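Local coordinates for protein sortase (Actinomyces oris, PDB 5UTT) that probably acts as a sortase, a cysteine transpeptidase of the type that joins surface proteins covalently to one another or to the Gram-positive cell wall, at residues A[44-49]-A[58-63]; A[112-117]-A[165-170]; A[119-124]-A[159-164]. All blocks are in the same frame, centred on the assembly; numbering follows the deposited sequence.

All three contacts lie in the sortase domain that makes up most of this fragment, and all join strands of one mixed beta sheet. Interaction 1 pairs two parallel strands early in the chain; its centre is about 19 Å from that of interaction 2 and about 20 Å from that of interaction 3, with no direct touch. Interactions 2 and 3 are successive lengths of a single antiparallel pair, strands 108-120 and 161-174, with centres about 18 Å apart, and they meet where His-117 packs against Trp-163 and Ile-164. Interaction 3 is nested inside the loop closed by interaction 2 and lies beside the end of strand 142-150, where sortases typically carry their active-site cysteine.

Interaction 1: A[44-49]-A[58-63]; sequences NMPIME and QAAAGH
ND1 of His-63 donates to OE1 of Glu-49, 2.7 Å away, in a nearly straight bond that lies in the imidazole plane and meets the carboxylate on its syn side. The two side chains run side by side from neighbouring strands; Glu-49 keeps CG trans to its nitrogen (chi1 -179°) and bends at chi2 to bring the oxygen round to the ring edge. His-63 NE2 is bound to Gln-68 O, and Phe-76 stacks on the imidazole, which with the Glu-49 bond fixes the ring's rotation. Since carboxylate and backbone carbonyl can only accept, both nitrogens probably carry protons, and the neighbouring carboxylate would favour the cationic ring. The backbones are those of a beta-alpha-beta unit: strands 45-49 and 61-63 run parallel, joined through helix 53-56. Pro-46 O accepts Ala-61 N at 2.7 Å, Ala-61 O accepts Met-48 N at 2.8 Å, and Met-48 O takes His-63 N. Beside Glu-49 and His-63, on the same face, Ile-47 CG1 rests 4.1 Å from Ala-61 CB. On the other face the extended Met-48 chain crosses Gln-58 almost perpendicularly, Met-48 CE reaching Gln-58 OE1 at 3.6 Å, while Gln-58 NE2 is bound by Asp-54 O.

Interaction 2: A[112-117]-A[165-170]; sequences FKVTGH and VHAKFA
Val-114 CG2 and Val-165 CG1 meet at 3.6 Å, their side chains crossing nearly at right angles within the sortase beta sheet, on the face of the antiparallel pair that also carries Phe-112, Ala-167 and Phe-169. Along the same face Phe-112 CB presses on Ala-167 CB at 3.5 Å. Further on, the edge of Phe-169 addresses one face of Phe-112 in a T-shaped stack, centroids 5.7 Å apart and planes at 75°; Phe-169 CD1 stands above the rim of the Phe-112 ring, not its centre. Leu-70 and Ile-144 also pack on Phe-112, and Ile-101 backs both Val-114 and Ala-167.

Behind these side chains, Lys-113 and Lys-168 form a hydrogen-bonded pair, each N donating to the other's O. Beyond Val-114 a beta bulge adds one residue, Thr-115, so that Gly-116 rather than Thr-115 pairs with His-166. Thr-115 N still reaches His-166 O at 2.8 Å, and His-166 N returns a bond to Gly-116 O. On the reverse face the imidazole of His-166 leads away from the pair, its NE2 bound to Val-127 O, while the extended Lys-168 carries NZ to a salt bridge with Asp-141. Thr-115 holds OG1 between its own N and carbonyl carbon (chi1 57°), which sets Thr-115 CG2 across the start of the Lys-168 side chain, 3.7 Å from Lys-168 CB.

Interaction 3: A[119-124]-A[159-164]; sequences LVKPEQ and NDLRWI
The outer end of the antiparallel pairing between strands 108-120 and 161-174, neighbours in the sheet of the sortase domain, lies here, just before the first strand gives way to a type I turn from Lys-121 to Gln-124. Val-120 and Arg-162 form its hydrogen-bonded pair: Arg-162 N donates to Val-120 O at 2.8 Å, and Val-120 N to Arg-162 O at 3.1 Å.

On the side of Val-120 and Arg-162, Pro-122 CB lies over one face of the Arg-162 guanidinium, 3.7 Å from Arg-162 CZ and toward the rim of the group. Arg-162 reaches this position by folding at chi2 (-70°), which doubles its chain back along its own segment. NH1 then donates to two backbone oxygens, Asn-159 O at 2.8 Å and Leu-161 O at 3.0 Å. Both oxygens lie close to the guanidinium plane, although NH1 stands above each carbonyl plane and uses neither lone pair. The two bonds and the proline together fix the rotation of the group. In sortases an arginine on the strand after the one ending in the active-site cysteine takes part in catalysis; the place of Arg-162, on the strand following that of Cys-149, is consistent with this role.

Val-120 CG2 packs 3.7 Å from Ile-164 CG1, the two side chains set roughly perpendicular, and Val-127 adds to this apolar patch. The opposite face belongs to Leu-119 and Trp-163, where CD2 of the leucine comes obliquely to the indole, 3.9 Å from CE3. That indole is stacked on His-117 and meets His-150 edge-to-face. Within the turn, Gln-124 N closes onto Lys-121 O, and OE1 of Gln-124 accepts Lys-121 N at 2.9 Å.

Interaction 1: A[44-49]-A[58-63]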
# COMPACT_ATOMS: atom_id res chain seq x y z
N ASN A 44 -11.13 -3.88 -1.89
CA ASN A 44 -10.92 -3.40 -3.24
C ASN A 44 -10.73 -1.91 -3.22
O ASN A 44 -11.31 -1.17 -3.99
CB ASN A 44 -12.05 -3.85 -4.19
CG ASN A 44 -13.39 -3.25 -3.85
OD1 ASN A 44 -13.65 -2.81 -2.74
ND2 ASN A 44 -14.25 -3.18 -4.86
N MET A 45 -9.83 -1.51 -2.32
CA MET A 45 -9.68 -0.14 -1.97
C MET A 45 -8.99 0.62 -3.05
O MET A 45 -7.84 0.26 -3.44
CB MET A 45 -8.90 -0.08 -0.66
CG MET A 45 -8.80 1.29 -0.04
SD MET A 45 -8.09 1.18 1.62
CE MET A 45 -8.28 2.86 2.25
N PRO A 46 -9.60 1.67 -3.58
CA PRO A 46 -8.89 2.47 -4.62
C PRO A 46 -7.69 3.17 -4.01
O PRO A 46 -7.72 3.54 -2.83
CB PRO A 46 -9.93 3.50 -5.08
CG PRO A 46 -11.19 3.09 -4.42
CD PRO A 46 -10.89 2.30 -3.23
N ILE A 47 -6.62 3.27 -4.81
CA ILE A 47 -5.49 4.09 -4.50
C ILE A 47 -5.46 5.31 -5.40
O ILE A 47 -5.43 5.19 -6.64
CB ILE A 47 -4.16 3.31 -4.70
CG1 ILE A 47 -4.17 2.00 -3.89
CG2 ILE A 47 -3.01 4.20 -4.24
CD1 ILE A 47 -3.02 1.03 -4.28
N MET A 48 -5.40 6.48 -4.78
CA MET A 48 -5.38 7.76 -5.53
C MET A 48 -4.18 8.60 -5.19
O MET A 48 -3.62 8.48 -4.10
CB MET A 48 -6.69 8.55 -5.29
CG MET A 48 -7.89 7.87 -5.85
SD MET A 48 -9.37 8.68 -5.19
CE MET A 48 -10.60 7.47 -5.59
N GLU A 49 -3.76 9.47 -6.10
CA GLU A 49 -2.69 10.41 -5.83
C GLU A 49 -3.09 11.42 -4.76
O GLU A 49 -4.17 12.01 -4.83
CB GLU A 49 -2.24 11.09 -7.12
CG GLU A 49 -1.09 12.07 -6.98
CD GLU A 49 0.26 11.42 -6.75
OE1 GLU A 49 0.35 10.17 -6.63
OE2 GLU A 49 1.23 12.18 -6.64
N GLN A 58 -12.92 9.26 0.74
CA GLN A 58 -13.54 8.42 -0.27
C GLN A 58 -13.33 6.91 0.01
O GLN A 58 -13.68 6.10 -0.83
CB GLN A 58 -13.00 8.75 -1.64
CG GLN A 58 -13.26 10.16 -2.12
CD GLN A 58 -12.72 10.40 -3.51
OE1 GLN A 58 -13.14 9.75 -4.48
NE2 GLN A 58 -11.78 11.33 -3.63
N ALA A 59 -12.74 6.57 1.15
CA ALA A 59 -12.46 5.18 1.56
C ALA A 59 -11.43 4.65 0.57
O ALA A 59 -11.54 3.51 0.11
CB ALA A 59 -13.69 4.32 1.54
N ALA A 60 -10.54 5.56 0.21
CA ALA A 60 -9.39 5.27 -0.70
C ALA A 60 -8.08 5.49 -0.01
O ALA A 60 -7.95 6.28 0.92
CB ALA A 60 -9.48 6.17 -1.92
N ALA A 61 -7.05 4.76 -0.46
CA ALA A 61 -5.72 4.97 -0.01
C ALA A 61 -5.13 6.11 -0.81
O ALA A 61 -5.44 6.26 -1.98
CB ALA A 61 -4.92 3.72 -0.23
N GLY A 62 -4.30 6.91 -0.17
CA GLY A 62 -3.64 8.04 -0.84
C GLY A 62 -2.12 7.95 -0.97
O GLY A 62 -1.41 7.72 0.01
N HIS A 63 -1.60 8.19 -2.17
CA HIS A 63 -0.17 8.15 -2.37
C HIS A 63 0.48 9.46 -1.93
O HIS A 63 0.14 10.53 -2.40
CB HIS A 63 0.13 7.91 -3.84
CG HIS A 63 1.60 7.88 -4.18
ND1 HIS A 63 2.09 8.60 -5.24
CD2 HIS A 63 2.65 7.21 -3.66
CE1 HIS A 63 3.39 8.39 -5.36
NE2 HIS A 63 3.75 7.53 -4.42

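Interaction 2: A[112-117]-A[165-170]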
# COMPACT_ATOMS: atom_id res chain seq x y z
N PHE A 112 3.73 -7.53 -3.41
CA PHE A 112 4.71 -7.22 -2.37
C PHE A 112 4.52 -8.18 -1.20
O PHE A 112 3.40 -8.65 -0.90
CB PHE A 112 4.58 -5.76 -1.89
CG PHE A 112 4.70 -4.74 -2.97
CD1 PHE A 112 3.61 -4.44 -3.82
CD2 PHE A 112 5.86 -4.01 -3.13
CE1 PHE A 112 3.74 -3.46 -4.80
CE2 PHE A 112 6.00 -3.06 -4.12
CZ PHE A 112 4.94 -2.77 -4.98
N LYS A 113 5.63 -8.44 -0.47
CA LYS A 113 5.56 -9.27 0.73
C LYS A 113 6.05 -8.52 1.96
O LYS A 113 7.11 -7.88 1.91
CB LYS A 113 6.41 -10.53 0.53
CG LYS A 113 5.89 -11.41 -0.59
CD LYS A 113 4.66 -12.18 -0.19
CE LYS A 113 4.59 -13.54 -0.90
NZ LYS A 113 5.61 -14.57 -0.45
N VAL A 114 5.23 -8.53 3.03
CA VAL A 114 5.52 -7.79 4.24
C VAL A 114 6.89 -8.19 4.85
O VAL A 114 7.21 -9.38 4.96
CB VAL A 114 4.41 -7.92 5.30
CG1 VAL A 114 4.85 -7.35 6.63
CG2 VAL A 114 3.17 -7.21 4.82
N THR A 115 7.71 -7.18 5.15
CA THR A 115 9.03 -7.36 5.75
C THR A 115 8.97 -7.05 7.24
O THR A 115 9.81 -7.50 8.03
CB THR A 115 10.10 -6.48 5.07
OG1 THR A 115 9.70 -5.10 5.14
CG2 THR A 115 10.30 -6.93 3.64
N GLY A 116 7.98 -6.26 7.66
CA GLY A 116 7.90 -5.87 9.05
C GLY A 116 6.91 -4.73 9.25
O GLY A 116 6.40 -4.16 8.27
N HIS A 117 6.63 -4.40 10.51
CA HIS A 117 5.86 -3.21 10.85
C HIS A 117 6.57 -2.36 11.89
O HIS A 117 7.49 -2.83 12.59
CB HIS A 117 4.44 -3.58 11.33
CG HIS A 117 4.36 -3.95 12.77
ND1 HIS A 117 4.62 -5.21 13.24
CD2 HIS A 117 3.99 -3.22 13.85
CE1 HIS A 117 4.45 -5.24 14.55
NE2 HIS A 117 4.05 -4.04 14.94
N VAL A 165 3.36 -0.38 7.84
CA VAL A 165 3.73 -1.70 7.29
C VAL A 165 4.60 -1.53 6.06
O VAL A 165 4.23 -0.85 5.12
CB VAL A 165 2.50 -2.58 6.96
CG1 VAL A 165 2.89 -3.91 6.27
CG2 VAL A 165 1.75 -2.88 8.21
N HIS A 166 5.73 -2.22 6.05
CA HIS A 166 6.60 -2.27 4.86
C HIS A 166 6.52 -3.62 4.13
O HIS A 166 6.51 -4.66 4.78
CB HIS A 166 8.07 -2.03 5.27
CG HIS A 166 8.35 -0.65 5.76
ND1 HIS A 166 8.96 -0.38 6.97
CD2 HIS A 166 8.03 0.55 5.23
CE1 HIS A 166 9.05 0.92 7.13
NE2 HIS A 166 8.47 1.51 6.10
N ALA A 167 6.47 -3.60 2.80
CA ALA A 167 6.46 -4.81 1.98
C ALA A 167 7.42 -4.63 0.80
O ALA A 167 7.43 -3.60 0.13
CB ALA A 167 5.05 -5.18 1.51
N LYS A 168 8.27 -5.63 0.62
CA LYS A 168 9.24 -5.66 -0.48
C LYS A 168 8.67 -6.35 -1.73
O LYS A 168 7.99 -7.37 -1.62
CB LYS A 168 10.51 -6.37 -0.00
CG LYS A 168 11.63 -6.37 -1.03
CD LYS A 168 12.94 -6.85 -0.41
CE LYS A 168 13.95 -7.16 -1.49
NZ LYS A 168 15.32 -7.43 -0.98
N PHE A 169 8.95 -5.81 -2.90
CA PHE A 169 8.44 -6.36 -4.14
C PHE A 169 8.82 -7.82 -4.32
O PHE A 169 10.01 -8.18 -4.09
CB PHE A 169 8.92 -5.50 -5.31
CG PHE A 169 8.41 -5.94 -6.66
CD1 PHE A 169 7.09 -5.72 -7.05
CD2 PHE A 169 9.23 -6.60 -7.52
CE1 PHE A 169 6.62 -6.16 -8.28
CE2 PHE A 169 8.78 -7.03 -8.74
CZ PHE A 169 7.47 -6.82 -9.12
N ALA A 170 7.86 -8.67 -4.69
CA ALA A 170 8.09 -10.09 -4.88
C ALA A 170 8.01 -10.50 -6.34
O ALA A 170 8.97 -11.03 -6.89
CB ALA A 170 7.10 -10.92 -4.05

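Interaction 3: A[119-124]-A[159-164]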
# COMPACT_ATOMS: atom_id res chain seq x y z
N LEU A 119 5.73 0.95 14.82
CA LEU A 119 4.93 1.98 15.47
C LEU A 119 5.81 3.21 15.74
O LEU A 119 6.82 3.10 16.46
CB LEU A 119 4.37 1.50 16.81
CG LEU A 119 3.00 0.85 16.73
CD1 LEU A 119 2.56 0.35 18.10
CD2 LEU A 119 1.97 1.83 16.17
N VAL A 120 5.43 4.34 15.15
CA VAL A 120 6.22 5.59 15.18
C VAL A 120 5.39 6.82 15.50
O VAL A 120 4.16 6.81 15.33
CB VAL A 120 6.99 5.85 13.88
CG1 VAL A 120 8.03 4.75 13.67
CG2 VAL A 120 6.10 5.94 12.67
N LYS A 121 6.09 7.89 15.89
CA LYS A 121 5.47 9.23 15.92
C LYS A 121 5.31 9.76 14.49
O LYS A 121 6.11 9.45 13.58
CB LYS A 121 6.30 10.19 16.77
CG LYS A 121 6.25 9.89 18.25
CD LYS A 121 7.37 10.62 18.99
CE LYS A 121 8.71 9.90 18.85
NZ LYS A 121 9.82 10.82 18.47
N PRO A 122 4.27 10.58 14.24
CA PRO A 122 4.03 10.99 12.86
C PRO A 122 5.10 11.89 12.25
O PRO A 122 5.01 12.20 11.09
CB PRO A 122 2.67 11.75 12.93
CG PRO A 122 2.45 11.97 14.39
CD PRO A 122 3.16 10.93 15.14
N GLU A 123 6.06 12.35 13.04
CA GLU A 123 7.13 13.21 12.53
C GLU A 123 8.29 12.35 12.05
O GLU A 123 9.22 12.84 11.39
CB GLU A 123 7.61 14.16 13.62
CG GLU A 123 6.53 15.15 14.12
CD GLU A 123 5.59 14.60 15.14
OE1 GLU A 123 5.87 13.54 15.75
OE2 GLU A 123 4.56 15.27 15.38
N GLN A 124 8.22 11.06 12.35
CA GLN A 124 9.28 10.10 11.95
C GLN A 124 9.12 9.68 10.50
O GLN A 124 8.81 8.52 10.21
CB GLN A 124 9.23 8.88 12.86
CG GLN A 124 9.71 9.16 14.26
CD GLN A 124 9.78 7.93 15.11
OE1 GLN A 124 8.94 7.70 16.01
NE2 GLN A 124 10.80 7.12 14.85
N ASN A 159 -4.68 8.05 18.03
CA ASN A 159 -3.94 8.65 16.92
C ASN A 159 -2.73 9.43 17.35
O ASN A 159 -2.26 10.33 16.63
CB ASN A 159 -4.88 9.51 16.04
CG ASN A 159 -5.60 10.57 16.82
OD1 ASN A 159 -5.64 10.53 18.06
ND2 ASN A 159 -6.18 11.54 16.11
N ASP A 160 -2.15 9.06 18.50
CA ASP A 160 -0.89 9.70 18.91
C ASP A 160 0.28 9.03 18.18
O ASP A 160 1.38 9.53 18.18
CB ASP A 160 -0.69 9.73 20.44
CG ASP A 160 -0.52 8.35 21.07
OD1 ASP A 160 -0.97 7.33 20.50
OD2 ASP A 160 0.08 8.30 22.17
N LEU A 161 0.01 7.91 17.56
CA LEU A 161 1.07 7.14 16.88
C LEU A 161 0.61 6.77 15.47
O LEU A 161 -0.52 6.99 15.09
CB LEU A 161 1.39 5.88 17.66
CG LEU A 161 2.06 5.99 19.05
CD1 LEU A 161 2.38 4.63 19.67
CD2 LEU A 161 3.27 6.87 18.95
N ARG A 162 1.53 6.19 14.70
CA ARG A 162 1.20 5.72 13.35
C ARG A 162 1.69 4.28 13.18
O ARG A 162 2.87 3.99 13.41
CB ARG A 162 1.83 6.63 12.27
CG ARG A 162 1.48 8.11 12.39
CD ARG A 162 0.02 8.33 12.05
NE ARG A 162 -0.33 9.76 11.96
CZ ARG A 162 -0.80 10.44 12.99
NH1 ARG A 162 -0.91 9.83 14.18
NH2 ARG A 162 -1.13 11.73 12.85
N TRP A 163 0.79 3.39 12.76
CA TRP A 163 1.16 2.02 12.42
C TRP A 163 1.60 1.96 10.96
O TRP A 163 0.87 2.33 10.03
CB TRP A 163 -0.01 1.08 12.69
CG TRP A 163 0.37 -0.36 12.63
CD1 TRP A 163 0.80 -1.09 11.54
CD2 TRP A 163 0.24 -1.30 13.69
NE1 TRP A 163 0.97 -2.41 11.88
CE2 TRP A 163 0.65 -2.55 13.21
CE3 TRP A 163 -0.15 -1.18 15.03
CZ2 TRP A 163 0.66 -3.66 14.02
CZ3 TRP A 163 -0.14 -2.28 15.83
CH2 TRP A 163 0.26 -3.51 15.32
N ILE A 164 2.82 1.46 10.75
CA ILE A 164 3.47 1.45 9.45
C ILE A 164 3.76 0.00 9.05
O ILE A 164 4.29 -0.74 9.83
CB ILE A 164 4.84 2.14 9.48
CG1 ILE A 164 4.77 3.49 10.19
CG2 ILE A 164 5.43 2.25 8.06
CD1 ILE A 164 3.87 4.48 9.50